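Local structure of period circadian protein homolog 2 (Mus musculus, 3GDI) at residues F64-D69 and I118-F123; L213-K218 and F227-I232. The protein is a circadian clock protein linked to transcriptional regulation, and its tandem PAS domains probably mediate interactions between clock proteins. All coordinates share one frame; numbering follows the deposited sequence.

Contact 1: residues F64-D69 and I118-F123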
ATOM      1  N   PHE A  64      19.850   3.261 -13.785  1.00 52.49           N
ATOM      2  CA  PHE A  64      19.334   4.295 -14.691  1.00 51.31           C
ATOM      3  C   PHE A  64      17.954   4.814 -14.278  1.00 50.67           C
ATOM      4  O   PHE A  64      17.292   5.499 -15.053  1.00 52.35           O
ATOM      5  CB  PHE A  64      19.239   3.771 -16.123  1.00 52.14           C
ATOM      6  CG  PHE A  64      20.501   3.159 -16.623  1.00 52.89           C
ATOM      7  CD1 PHE A  64      20.676   1.781 -16.588  1.00 52.67           C
ATOM      8  CD2 PHE A  64      21.546   3.962 -17.070  1.00 53.19           C
ATOM      9  CE1 PHE A  64      21.877   1.210 -16.982  1.00 53.92           C
ATOM     10  CE2 PHE A  64      22.751   3.400 -17.465  1.00 53.16           C
ATOM     11  CZ  PHE A  64      22.917   2.022 -17.420  1.00 52.26           C
ATOM     12  N   LEU A  65      17.530   4.478 -13.064  1.00 49.84           N
ATOM     13  CA  LEU A  65      16.237   4.894 -12.524  1.00 48.06           C
ATOM     14  C   LEU A  65      16.412   6.013 -11.501  1.00 49.51           C
ATOM     15  O   LEU A  65      17.484   6.174 -10.916  1.00 49.84           O
ATOM     16  CB  LEU A  65      15.558   3.718 -11.814  1.00 46.77           C
ATOM     17  CG  LEU A  65      14.664   2.695 -12.511  1.00 45.89           C
ATOM     18  CD1 LEU A  65      14.898   2.699 -14.002  1.00 46.15           C
ATOM     19  CD2 LEU A  65      14.930   1.327 -11.894  1.00 42.07           C
ATOM     20  N   ALA A  66      15.360   6.790 -11.285  1.00 50.09           N
ATOM     21  CA  ALA A  66      15.425   7.833 -10.282  1.00 51.43           C
ATOM     22  C   ALA A  66      15.713   7.040  -9.005  1.00 53.51           C
ATOM     23  O   ALA A  66      15.163   5.953  -8.806  1.00 52.12           O
ATOM     24  CB  ALA A  66      14.090   8.542 -10.181  1.00 52.07           C
ATOM     25  N   PRO A  67      16.589   7.556  -8.133  1.00 55.20           N
ATOM     26  CA  PRO A  67      16.907   6.835  -6.893  1.00 55.91           C
ATOM     27  C   PRO A  67      15.695   6.468  -6.032  1.00 55.47           C
ATOM     28  O   PRO A  67      15.713   5.455  -5.336  1.00 55.96           O
ATOM     29  CB  PRO A  67      17.875   7.781  -6.184  1.00 56.45           C
ATOM     30  CG  PRO A  67      18.596   8.434  -7.345  1.00 54.51           C
ATOM     31  CD  PRO A  67      17.438   8.754  -8.274  1.00 55.72           C
ATOM     32  N   HIS A  68      14.647   7.284  -6.081  1.00 55.29           N
ATOM     33  CA  HIS A  68      13.438   7.012  -5.308  1.00 54.93           C
ATOM     34  C   HIS A  68      12.599   5.895  -5.911  1.00 54.27           C
ATOM     35  O   HIS A  68      11.821   5.253  -5.210  1.00 54.89           O
ATOM     36  CB  HIS A  68      12.555   8.258  -5.210  1.00 57.90           C
ATOM     37  CG  HIS A  68      12.941   9.203  -4.114  1.00 63.00           C
ATOM     38  ND1 HIS A  68      14.036  10.037  -4.195  1.00 66.35           N
ATOM     39  CD2 HIS A  68      12.371   9.446  -2.910  1.00 64.06           C
ATOM     40  CE1 HIS A  68      14.123  10.754  -3.088  1.00 65.69           C
ATOM     41  NE2 HIS A  68      13.125  10.414  -2.292  1.00 65.64           N
ATOM     42  N   ASP A  69      12.747   5.663  -7.212  1.00 54.15           N
ATOM     43  CA  ASP A  69      11.960   4.643  -7.887  1.00 51.97           C
ATOM     44  C   ASP A  69      12.561   3.247  -7.853  1.00 51.97           C
ATOM     45  O   ASP A  69      11.904   2.274  -8.225  1.00 55.71           O
ATOM     46  CB  ASP A  69      11.692   5.066  -9.330  1.00 52.52           C
ATOM     47  CG  ASP A  69      10.972   6.401  -9.419  1.00 54.33           C
ATOM     48  OD1 ASP A  69      10.047   6.623  -8.605  1.00 53.33           O
ATOM     49  OD2 ASP A  69      11.317   7.223 -10.302  1.00 54.72           O
ATOM     50  N   ILE A 118      20.773  15.871 -13.931  1.00 83.42           N
ATOM     51  CA  ILE A 118      20.216  14.733 -14.652  1.00 82.39           C
ATOM     52  C   ILE A 118      18.803  14.971 -15.176  1.00 80.71           C
ATOM     53  O   ILE A 118      18.011  15.676 -14.557  1.00 81.11           O
ATOM     54  CB  ILE A 118      20.199  13.478 -13.748  1.00 83.57           C
ATOM     55  CG1 ILE A 118      19.919  13.884 -12.293  1.00 84.77           C
ATOM     56  CG2 ILE A 118      21.534  12.751 -13.833  1.00 82.91           C
ATOM     57  CD1 ILE A 118      18.603  14.620 -12.066  1.00 84.40           C
ATOM     58  N   ARG A 119      18.490  14.375 -16.321  1.00 78.69           N
ATOM     59  CA  ARG A 119      17.167  14.519 -16.907  1.00 76.67           C
ATOM     60  C   ARG A 119      16.433  13.184 -17.001  1.00 73.34           C
ATOM     61  O   ARG A 119      16.866  12.261 -17.692  1.00 72.01           O
ATOM     62  CB  ARG A 119      17.264  15.173 -18.287  1.00 79.96           C
ATOM     63  CG  ARG A 119      17.648  16.643 -18.221  1.00 84.56           C
ATOM     64  CD  ARG A 119      17.233  17.404 -19.475  1.00 87.48           C
ATOM     65  NE  ARG A 119      17.351  18.847 -19.281  1.00 91.20           N
ATOM     66  CZ  ARG A 119      17.022  19.761 -20.191  1.00 94.19           C
ATOM     67  NH1 ARG A 119      16.550  19.389 -21.375  1.00 94.79           N
ATOM     68  NH2 ARG A 119      17.162  21.053 -19.913  1.00 95.18           N
ATOM     69  N   TYR A 120      15.312  13.098 -16.296  1.00 69.88           N
ATOM     70  CA  TYR A 120      14.498  11.890 -16.264  1.00 66.03           C
ATOM     71  C   TYR A 120      13.257  11.986 -17.147  1.00 64.87           C
ATOM     72  O   TYR A 120      12.816  13.073 -17.507  1.00 66.14           O
ATOM     73  CB  TYR A 120      14.066  11.608 -14.826  1.00 62.13           C
ATOM     74  CG  TYR A 120      15.191  11.178 -13.924  1.00 60.01           C
ATOM     75  CD1 TYR A 120      15.691   9.883 -13.979  1.00 58.08           C
ATOM     76  CD2 TYR A 120      15.770  12.069 -13.024  1.00 59.69           C
ATOM     77  CE1 TYR A 120      16.736   9.483 -13.167  1.00 57.15           C
ATOM     78  CE2 TYR A 120      16.823  11.677 -12.203  1.00 57.89           C
ATOM     79  CZ  TYR A 120      17.300  10.383 -12.283  1.00 56.96           C
ATOM     80  OH  TYR A 120      18.357   9.990 -11.499  1.00 56.81           O
ATOM     81  N   GLN A 121      12.702  10.836 -17.494  1.00 63.49           N
ATOM     82  CA  GLN A 121      11.500  10.776 -18.302  1.00 63.51           C
ATOM     83  C   GLN A 121      10.645   9.645 -17.753  1.00 62.86           C
ATOM     84  O   GLN A 121      11.107   8.510 -17.648  1.00 64.05           O
ATOM     85  CB  GLN A 121      11.840  10.479 -19.754  1.00 66.42           C
ATOM     86  CG  GLN A 121      12.704  11.517 -20.431  1.00 68.05           C
ATOM     87  CD  GLN A 121      13.080  11.093 -21.830  1.00 69.93           C
ATOM     88  OE1 GLN A 121      12.217  10.960 -22.705  1.00 69.96           O
ATOM     89  NE2 GLN A 121      14.373  10.863 -22.052  1.00 69.36           N
ATOM     90  N   PRO A 122       9.386   9.941 -17.394  1.00 61.11           N
ATOM     91  CA  PRO A 122       8.479   8.927 -16.854  1.00 59.31           C
ATOM     92  C   PRO A 122       8.212   7.800 -17.848  1.00 58.22           C
ATOM     93  O   PRO A 122       8.068   8.039 -19.041  1.00 58.53           O
ATOM     94  CB  PRO A 122       7.227   9.734 -16.523  1.00 59.25           C
ATOM     95  CG  PRO A 122       7.243  10.807 -17.560  1.00 59.15           C
ATOM     96  CD  PRO A 122       8.688  11.227 -17.567  1.00 59.95           C
ATOM     97  N   PHE A 123       8.157   6.571 -17.346  1.00 57.55           N
ATOM     98  CA  PHE A 123       7.910   5.401 -18.188  1.00 57.31           C
ATOM     99  C   PHE A 123       6.921   4.460 -17.521  1.00 58.63           C
ATOM    100  O   PHE A 123       6.987   4.220 -16.316  1.00 58.75           O
ATOM    101  CB  PHE A 123       9.216   4.641 -18.445  1.00 54.53           C
ATOM    102  CG  PHE A 123       9.983   5.140 -19.625  1.00 53.61           C
ATOM    103  CD1 PHE A 123       9.748   4.615 -20.893  1.00 54.80           C
ATOM    104  CD2 PHE A 123      10.918   6.157 -19.483  1.00 53.11           C
ATOM    105  CE1 PHE A 123      10.428   5.097 -22.005  1.00 54.45           C
ATOM    106  CE2 PHE A 123      11.608   6.650 -20.584  1.00 53.67           C
ATOM    107  CZ  PHE A 123      11.364   6.120 -21.851  1.00 55.38           C
TER

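Contact 2: residues L213-K218 and F227-I232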
ATOM      1  N   LEU A 213     -13.570  19.211   4.948  1.00 49.53           N
ATOM      2  CA  LEU A 213     -14.274  18.859   6.172  1.00 52.02           C
ATOM      3  C   LEU A 213     -15.749  18.599   5.891  1.00 53.04           C
ATOM      4  O   LEU A 213     -16.324  17.636   6.400  1.00 55.55           O
ATOM      5  CB  LEU A 213     -14.145  19.976   7.201  1.00 53.26           C
ATOM      6  CG  LEU A 213     -14.835  19.677   8.528  1.00 54.61           C
ATOM      7  CD1 LEU A 213     -14.164  18.483   9.194  1.00 55.15           C
ATOM      8  CD2 LEU A 213     -14.760  20.904   9.421  1.00 55.18           C
ATOM      9  N   ALA A 214     -16.356  19.457   5.076  1.00 51.52           N
ATOM     10  CA  ALA A 214     -17.764  19.325   4.729  1.00 50.02           C
ATOM     11  C   ALA A 214     -17.967  18.165   3.774  1.00 49.54           C
ATOM     12  O   ALA A 214     -18.997  17.499   3.787  1.00 51.38           O
ATOM     13  CB  ALA A 214     -18.273  20.612   4.095  1.00 49.45           C
ATOM     14  N   ILE A 215     -16.977  17.919   2.936  1.00 48.05           N
ATOM     15  CA  ILE A 215     -17.097  16.833   1.992  1.00 45.40           C
ATOM     16  C   ILE A 215     -17.143  15.509   2.729  1.00 45.32           C
ATOM     17  O   ILE A 215     -17.957  14.651   2.411  1.00 44.73           O
ATOM     18  CB  ILE A 215     -15.937  16.861   0.989  1.00 44.24           C
ATOM     19  CG1 ILE A 215     -16.124  18.058   0.059  1.00 45.60           C
ATOM     20  CG2 ILE A 215     -15.890  15.576   0.195  1.00 37.94           C
ATOM     21  CD1 ILE A 215     -14.855  18.491  -0.664  1.00 51.38           C
ATOM     22  N   HIS A 216     -16.291  15.330   3.730  1.00 46.27           N
ATOM     23  CA  HIS A 216     -16.324  14.063   4.440  1.00 48.16           C
ATOM     24  C   HIS A 216     -17.607  13.881   5.242  1.00 48.43           C
ATOM     25  O   HIS A 216     -18.129  12.771   5.329  1.00 47.75           O
ATOM     26  CB  HIS A 216     -15.076  13.896   5.307  1.00 49.36           C
ATOM     27  CG  HIS A 216     -13.834  13.674   4.505  1.00 50.10           C
ATOM     28  ND1 HIS A 216     -13.243  14.670   3.759  1.00 52.83           N
ATOM     29  CD2 HIS A 216     -13.130  12.547   4.247  1.00 51.77           C
ATOM     30  CE1 HIS A 216     -12.234  14.167   3.072  1.00 51.52           C
ATOM     31  NE2 HIS A 216     -12.145  12.879   3.348  1.00 52.91           N
ATOM     32  N   LYS A 217     -18.132  14.970   5.796  1.00 50.40           N
ATOM     33  CA  LYS A 217     -19.380  14.902   6.551  1.00 51.68           C
ATOM     34  C   LYS A 217     -20.491  14.378   5.645  1.00 51.85           C
ATOM     35  O   LYS A 217     -21.298  13.546   6.059  1.00 49.74           O
ATOM     36  CB  LYS A 217     -19.765  16.278   7.093  1.00 51.82           C
ATOM     37  CG  LYS A 217     -18.786  16.805   8.112  1.00 54.97           C
ATOM     38  CD  LYS A 217     -19.395  17.892   8.979  1.00 58.26           C
ATOM     39  CE  LYS A 217     -18.493  18.183  10.178  1.00 60.29           C
ATOM     40  NZ  LYS A 217     -19.045  19.252  11.052  1.00 62.14           N
ATOM     41  N   LYS A 218     -20.531  14.859   4.408  1.00 51.91           N
ATOM     42  CA  LYS A 218     -21.551  14.394   3.485  1.00 54.26           C
ATOM     43  C   LYS A 218     -21.266  12.953   3.073  1.00 54.39           C
ATOM     44  O   LYS A 218     -22.191  12.172   2.862  1.00 55.35           O
ATOM     45  CB  LYS A 218     -21.615  15.274   2.236  1.00 55.42           C
ATOM     46  CG  LYS A 218     -21.977  16.723   2.512  1.00 61.65           C
ATOM     47  CD  LYS A 218     -22.201  17.504   1.209  1.00 66.29           C
ATOM     48  CE  LYS A 218     -22.408  19.007   1.457  1.00 66.57           C
ATOM     49  NZ  LYS A 218     -23.584  19.304   2.326  1.00 69.17           N
ATOM     50  N   PHE A 227     -21.777  11.267  -4.726  1.00 49.29           N
ATOM     51  CA  PHE A 227     -22.339  12.601  -4.885  1.00 50.45           C
ATOM     52  C   PHE A 227     -21.291  13.545  -5.460  1.00 51.77           C
ATOM     53  O   PHE A 227     -20.096  13.385  -5.218  1.00 50.14           O
ATOM     54  CB  PHE A 227     -22.881  13.136  -3.549  1.00 49.08           C
ATOM     55  CG  PHE A 227     -21.821  13.585  -2.581  1.00 47.03           C
ATOM     56  CD1 PHE A 227     -21.203  14.829  -2.727  1.00 43.63           C
ATOM     57  CD2 PHE A 227     -21.475  12.784  -1.488  1.00 44.33           C
ATOM     58  CE1 PHE A 227     -20.260  15.274  -1.793  1.00 44.59           C
ATOM     59  CE2 PHE A 227     -20.537  13.219  -0.549  1.00 43.51           C
ATOM     60  CZ  PHE A 227     -19.926  14.469  -0.700  1.00 43.05           C
ATOM     61  N   ASP A 228     -21.748  14.533  -6.224  1.00 53.48           N
ATOM     62  CA  ASP A 228     -20.852  15.486  -6.855  1.00 54.01           C
ATOM     63  C   ASP A 228     -20.528  16.725  -6.042  1.00 55.70           C
ATOM     64  O   ASP A 228     -21.327  17.207  -5.237  1.00 53.64           O
ATOM     65  CB  ASP A 228     -21.426  15.928  -8.193  1.00 54.02           C
ATOM     66  CG  ASP A 228     -21.558  14.789  -9.173  1.00 54.92           C
ATOM     67  OD1 ASP A 228     -22.296  14.945 -10.167  1.00 54.62           O
ATOM     68  OD2 ASP A 228     -20.919  13.740  -8.955  1.00 57.40           O
ATOM     69  N   TYR A 229     -19.323  17.225  -6.271  1.00 57.61           N
ATOM     70  CA  TYR A 229     -18.859  18.432  -5.634  1.00 60.89           C
ATOM     71  C   TYR A 229     -17.796  19.021  -6.534  1.00 61.25           C
ATOM     72  O   TYR A 229     -16.900  18.319  -6.997  1.00 63.01           O
ATOM     73  CB  TYR A 229     -18.258  18.166  -4.257  1.00 65.31           C
ATOM     74  CG  TYR A 229     -17.905  19.452  -3.547  1.00 69.89           C
ATOM     75  CD1 TYR A 229     -18.779  20.032  -2.629  1.00 72.23           C
ATOM     76  CD2 TYR A 229     -16.731  20.143  -3.865  1.00 73.48           C
ATOM     77  CE1 TYR A 229     -18.496  21.275  -2.047  1.00 75.06           C
ATOM     78  CE2 TYR A 229     -16.441  21.383  -3.295  1.00 75.61           C
ATOM     79  CZ  TYR A 229     -17.325  21.944  -2.389  1.00 76.20           C
ATOM     80  OH  TYR A 229     -17.036  23.177  -1.842  1.00 77.59           O
ATOM     81  N   SER A 230     -17.909  20.317  -6.783  1.00 62.27           N
ATOM     82  CA  SER A 230     -16.967  21.035  -7.624  1.00 60.72           C
ATOM     83  C   SER A 230     -17.155  22.526  -7.406  1.00 57.88           C
ATOM     84  O   SER A 230     -18.237  22.965  -7.014  1.00 58.87           O
ATOM     85  CB  SER A 230     -17.211  20.690  -9.091  1.00 62.46           C
ATOM     86  OG  SER A 230     -18.596  20.667  -9.365  1.00 66.17           O
ATOM     87  N   PRO A 231     -16.104  23.323  -7.654  1.00 54.41           N
ATOM     88  CA  PRO A 231     -14.810  22.823  -8.115  1.00 52.07           C
ATOM     89  C   PRO A 231     -13.836  22.693  -6.951  1.00 50.23           C
ATOM     90  O   PRO A 231     -14.004  23.324  -5.910  1.00 50.41           O
ATOM     91  CB  PRO A 231     -14.368  23.906  -9.071  1.00 52.40           C
ATOM     92  CG  PRO A 231     -14.729  25.137  -8.270  1.00 53.85           C
ATOM     93  CD  PRO A 231     -16.131  24.796  -7.721  1.00 52.62           C
ATOM     94  N   ILE A 232     -12.820  21.869  -7.141  1.00 45.88           N
ATOM     95  CA  ILE A 232     -11.786  21.677  -6.147  1.00 43.90           C
ATOM     96  C   ILE A 232     -10.505  21.825  -6.956  1.00 43.04           C
ATOM     97  O   ILE A 232     -10.438  21.356  -8.090  1.00 42.83           O
ATOM     98  CB  ILE A 232     -11.854  20.248  -5.520  1.00 44.25           C
ATOM     99  CG1 ILE A 232     -12.859  20.215  -4.363  1.00 44.06           C
ATOM    100  CG2 ILE A 232     -10.487  19.821  -5.016  1.00 40.62           C
ATOM    101  CD1 ILE A 232     -12.372  20.917  -3.117  1.00 44.62           C
TER

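Contact 1: residues F64-D69 and I118-F123
Tyr120 reaches across to the backbone bend at Ala66 and accounts for nearly the whole contact: the ring meets the backbone at Leu65 and Ala66, the Ala66 methyl and Pro67 CD. Its CG stands beside the backbone N and anti to the carbonyl carbon (chi1 -69°), which swings the ring out from its own backbone, one residue before strand 121-131 begins, and lays it across the chain at Ala66. Ala66 CB sits over one face of that ring, 4.3 Å from the centroid and 16° off the normal: a CH-pi contact, with the methyl displaced toward the rim. Tyr120 CE1 comes to 3.6 Å from Ala66 N, while Leu65 C is 3.9 Å from the same CE1 and meets the ring obliquely. Phe64 O lies farther off, near the ring plane at its edge, 4.4 Å from Tyr120 CE1.

At the far end of the tyrosine, Pro67 CD meets the hydroxyl OH of Tyr120 at 3.6 Å. The two side chains cross at about a right angle, and the proline CD is also 4.3 Å from Tyr120 CZ. No hydrogen bond joins the two segments; they meet by van der Waals contact of the ring with backbone and small side-chain groups, about 128 Å² in all. Within 64-69 the turn is held by Asp69 N, which bonds to Ala66 O at 2.9 Å.

Both segments flank strand 104-108, one of the two outermost strands of the PAS-A sheet within this chain. Ala66 and Phe64 form backbone bonds with Arg107 and Ser109, Gln121 pairs with Val108 from strand 121-131, and Asp69 makes a salt bridge to Arg107. The loop leading into helix 70-76 thus lies against the residue just before strand 121-131.

Contact 2: residues L213-K218 and F227-I232
Helix 213-218 runs almost exactly antiparallel to strand 227-232, at 173°, with the two short axes 10.6 Å apart. Ile215 and the rings of Phe227 and Tyr229 fill the gap from the two sides. The CG1 branch of Ile215 lies beside the backbone N (chi1 -71°) and is extended beyond, carrying CD1 out over one face of the Tyr229 ring. That methyl is 4.2 Å from the ring centroid and 16° off the normal, a CH-pi contact offset toward the rim, and the two side chains cross at about a right angle. Ile215 CD1 also meets Ile232 CD1 at 4.3 Å, touching Tyr229 and Ile232 together.

This is the helix-on-sheet arrangement of a PAS domain: helix 209-221 leads through a short connection into strand 227-235, which forms one edge of the five-stranded antiparallel sheet within this chain and bonds to strand 241-252.

Nearer the end of the helix segment, the Phe227 ring reaches in between Ile215 and Lys218. Ile215 O lies at the ring edge, in its plane, 3.7 Å from Phe227 CZ, and the CG2 branch of Ile215 approaches that CZ at 4.3 Å. Lys218 CB comes obliquely to 3.5 Å from Phe227 CZ, whereas the rest of the lysine leads away, bending at chi4. On another side of the helix, His216 bonds through NE2 to NE2 of His171.

Contact 1 comes first along the chain and is complete before contact 2 begins. They lie on opposite sides of the chain's centre, with contact centres 36 Å apart and nearest atoms about 23 Å apart, so they do not touch. Each belongs to its own PAS domain and its own five-stranded antiparallel sheet, both with strand order 2-1-5-4-3. Contact 1 sets a loop against the residue leading into the fourth strand of the first sheet, whereas contact 2 sets a helix against the third strand, at one edge of the second. The matching topology shows the tandem repeat of one fold, with each contact local to its own copy.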